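Long-range contact in cystathionine beta-lyase family protein, YNBB B.subtilis ortholog (Clostridium acetobutylicum, PDB 3HVY), which is a pyridoxal-phosphate-dependent enzyme, probably a cystathionine beta-lyase or methionine gamma-lyase-like lyase, with a putative role in aluminium resistance: residues D[336-341]-D[398-403]. Numbering follows the deposited sequence.
Sequences AIKFND and REPYIG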
loop_
_atom_site.group_PDB
_atom_site.type_symbol
_atom_site.label_atom_id
_atom_site.label_comp_id
_atom_site.label_asym_id
_atom_site.label_seq_id
_atom_site.Cartn_x
_atom_site.Cartn_y
_atom_site.Cartn_z
ATOM N N ALA D 336 -15.068 -19.709 27.099
ATOM C CA ALA D 336 -14.558 -21.081 27.309
ATOM C C ALA D 336 -15.728 -22.068 27.416
ATOM O O ALA D 336 -16.795 -21.724 27.932
ATOM C CB ALA D 336 -13.632 -21.147 28.576
ATOM N N ILE D 337 -15.523 -23.281 26.910
ATOM C CA ILE D 337 -16.534 -24.314 26.898
ATOM C C ILE D 337 -15.824 -25.625 27.344
ATOM O O ILE D 337 -14.824 -25.999 26.740
ATOM C CB ILE D 337 -17.088 -24.544 25.477
ATOM C CG1 ILE D 337 -17.532 -23.219 24.794
ATOM C CG2 ILE D 337 -18.219 -25.629 25.498
ATOM C CD1 ILE D 337 -17.809 -23.375 23.293
ATOM N N LYS D 338 -16.300 -26.267 28.406
ATOM C CA LYS D 338 -15.712 -27.542 28.872
ATOM C C LYS D 338 -16.397 -28.701 28.139
ATOM O O LYS D 338 -17.477 -29.123 28.492
ATOM C CB LYS D 338 -15.850 -27.663 30.375
ATOM C CG LYS D 338 -15.120 -28.834 31.005
ATOM C CD LYS D 338 -15.250 -28.870 32.525
ATOM C CE LYS D 338 -14.570 -27.654 33.194
ATOM N NZ LYS D 338 -14.460 -27.750 34.686
ATOM N N PHE D 339 -15.757 -29.207 27.098
ATOM C CA PHE D 339 -16.363 -30.277 26.301
ATOM C C PHE D 339 -16.337 -31.631 27.030
ATOM O O PHE D 339 -17.221 -32.448 26.818
ATOM C CB PHE D 339 -15.705 -30.347 24.917
ATOM C CG PHE D 339 -16.012 -29.168 24.047
ATOM C CD1 PHE D 339 -17.195 -29.116 23.331
ATOM C CD2 PHE D 339 -15.159 -28.095 23.995
ATOM C CE1 PHE D 339 -17.491 -28.046 22.556
ATOM C CE2 PHE D 339 -15.432 -27.016 23.208
ATOM C CZ PHE D 339 -16.603 -26.989 22.486
ATOM N N ASN D 340 -15.341 -31.834 27.896
ATOM C CA ASN D 340 -15.160 -33.075 28.675
ATOM C C ASN D 340 -14.978 -34.287 27.772
ATOM O O ASN D 340 -15.306 -35.412 28.166
ATOM C CB ASN D 340 -16.328 -33.343 29.634
ATOM C CG ASN D 340 -16.185 -32.641 30.954
ATOM O OD1 ASN D 340 -15.100 -32.617 31.550
ATOM N ND2 ASN D 340 -17.298 -32.055 31.438
ATOM N N ASP D 341 -14.479 -34.052 26.562
ATOM C CA ASP D 341 -14.345 -35.092 25.580
ATOM C C ASP D 341 -13.477 -34.556 24.431
ATOM O O ASP D 341 -13.746 -33.481 23.876
ATOM C CB ASP D 341 -15.743 -35.545 25.097
ATOM C CG ASP D 341 -15.680 -36.672 24.084
ATOM O OD1 ASP D 341 -15.375 -37.824 24.472
ATOM O OD2 ASP D 341 -15.929 -36.403 22.897
ATOM N N ARG D 398 -5.938 -31.412 26.139
ATOM C CA ARG D 398 -5.738 -32.053 27.444
ATOM C C ARG D 398 -7.050 -31.984 28.194
ATOM O O ARG D 398 -7.876 -31.056 27.957
ATOM C CB ARG D 398 -4.664 -31.346 28.260
ATOM C CG ARG D 398 -4.719 -29.819 28.224
ATOM C CD ARG D 398 -3.913 -29.241 29.367
ATOM N NE ARG D 398 -3.162 -28.030 29.018
ATOM C CZ ARG D 398 -3.501 -26.769 29.315
ATOM N NH1 ARG D 398 -4.629 -26.456 29.969
ATOM N NH2 ARG D 398 -2.691 -25.788 28.942
ATOM N N GLU D 399 -7.238 -32.954 29.076
ATOM C CA GLU D 399 -8.414 -33.032 29.979
ATOM C C GLU D 399 -8.490 -31.729 30.714
ATOM O O GLU D 399 -7.467 -31.129 30.970
ATOM C CB GLU D 399 -8.286 -34.182 31.002
ATOM C CG GLU D 399 -8.690 -35.562 30.472
ATOM N N PRO D 400 -9.704 -31.224 30.974
ATOM C CA PRO D 400 -10.993 -31.762 30.603
ATOM C C PRO D 400 -11.499 -31.194 29.251
ATOM O O PRO D 400 -12.702 -31.029 29.084
ATOM C CB PRO D 400 -11.875 -31.311 31.767
ATOM C CG PRO D 400 -11.273 -29.972 32.157
ATOM C CD PRO D 400 -9.841 -29.961 31.725
ATOM N N TYR D 401 -10.578 -30.883 28.327
ATOM C CA TYR D 401 -10.922 -30.516 26.929
ATOM C C TYR D 401 -11.813 -29.287 26.840
ATOM O O TYR D 401 -12.918 -29.314 26.286
ATOM C CB TYR D 401 -11.529 -31.708 26.177
ATOM C CG TYR D 401 -10.644 -32.940 26.304
ATOM C CD1 TYR D 401 -9.440 -33.012 25.623
ATOM C CD2 TYR D 401 -10.970 -33.966 27.185
ATOM C CE1 TYR D 401 -8.586 -34.114 25.783
ATOM C CE2 TYR D 401 -10.135 -35.046 27.368
ATOM C CZ TYR D 401 -8.946 -35.126 26.657
ATOM O OH TYR D 401 -8.134 -36.238 26.815
ATOM N N ILE D 402 -11.259 -28.209 27.380
ATOM C CA ILE D 402 -11.864 -26.922 27.332
ATOM C C ILE D 402 -11.462 -26.292 26.038
ATOM O O ILE D 402 -10.290 -26.302 25.649
ATOM C CB ILE D 402 -11.343 -26.036 28.460
ATOM C CG1 ILE D 402 -11.744 -26.603 29.835
ATOM C CG2 ILE D 402 -11.855 -24.586 28.263
ATOM C CD1 ILE D 402 -10.871 -26.174 30.984
ATOM N N GLY D 403 -12.430 -25.674 25.366
ATOM C CA GLY D 403 -12.131 -24.928 24.172
ATOM C C GLY D 403 -12.398 -23.452 24.346
ATOM O O GLY D 403 -13.291 -23.040 25.125
#
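G403 faces I337 in a hydrogen-bonded antiparallel pair: its N reaches I337 O at 2.8 Å, nearly straight (162°), and its O accepts I337 N at 2.9 Å, both in the carbonyl planes. Y401, G403 and P400 give up the most surface to the other segment, and backbone bonds prolong the strand pair after its regular ladder stops. Having no side chain, G403 lets the F339 ring come close, with CE2 4.0 Å from G403 CA. The same ring meets Y401 O at its edge, in plane, with CD2 3.4 Å from that oxygen. Y401 O also accepts F339 N, which stands above the carbonyl plane, whereas the bond from N340 N to P400 O is weak. Strands 334-338 and 402-406 are neighbours in the five-stranded antiparallel sheet of the smaller C-terminal domain, as in fold-type I PLP-dependent enzymes; F348 and L345 of helix 342-354 pack on F339. The cis peptide before P400 makes residues 398-401 a type VI beta turn, closed by Y401 N to R398 O. With CG anti to its own carbonyl carbon (chi1 -51°), the Y401 ring lies obliquely by the D341 backbone, CD2 3.6 Å from D341 N. The P400 ring takes N340 OD1 at CB, 3.5 Å away, and the K338 chain, bent at chi3, across CG; K338 also makes a cation-pi contact with W190.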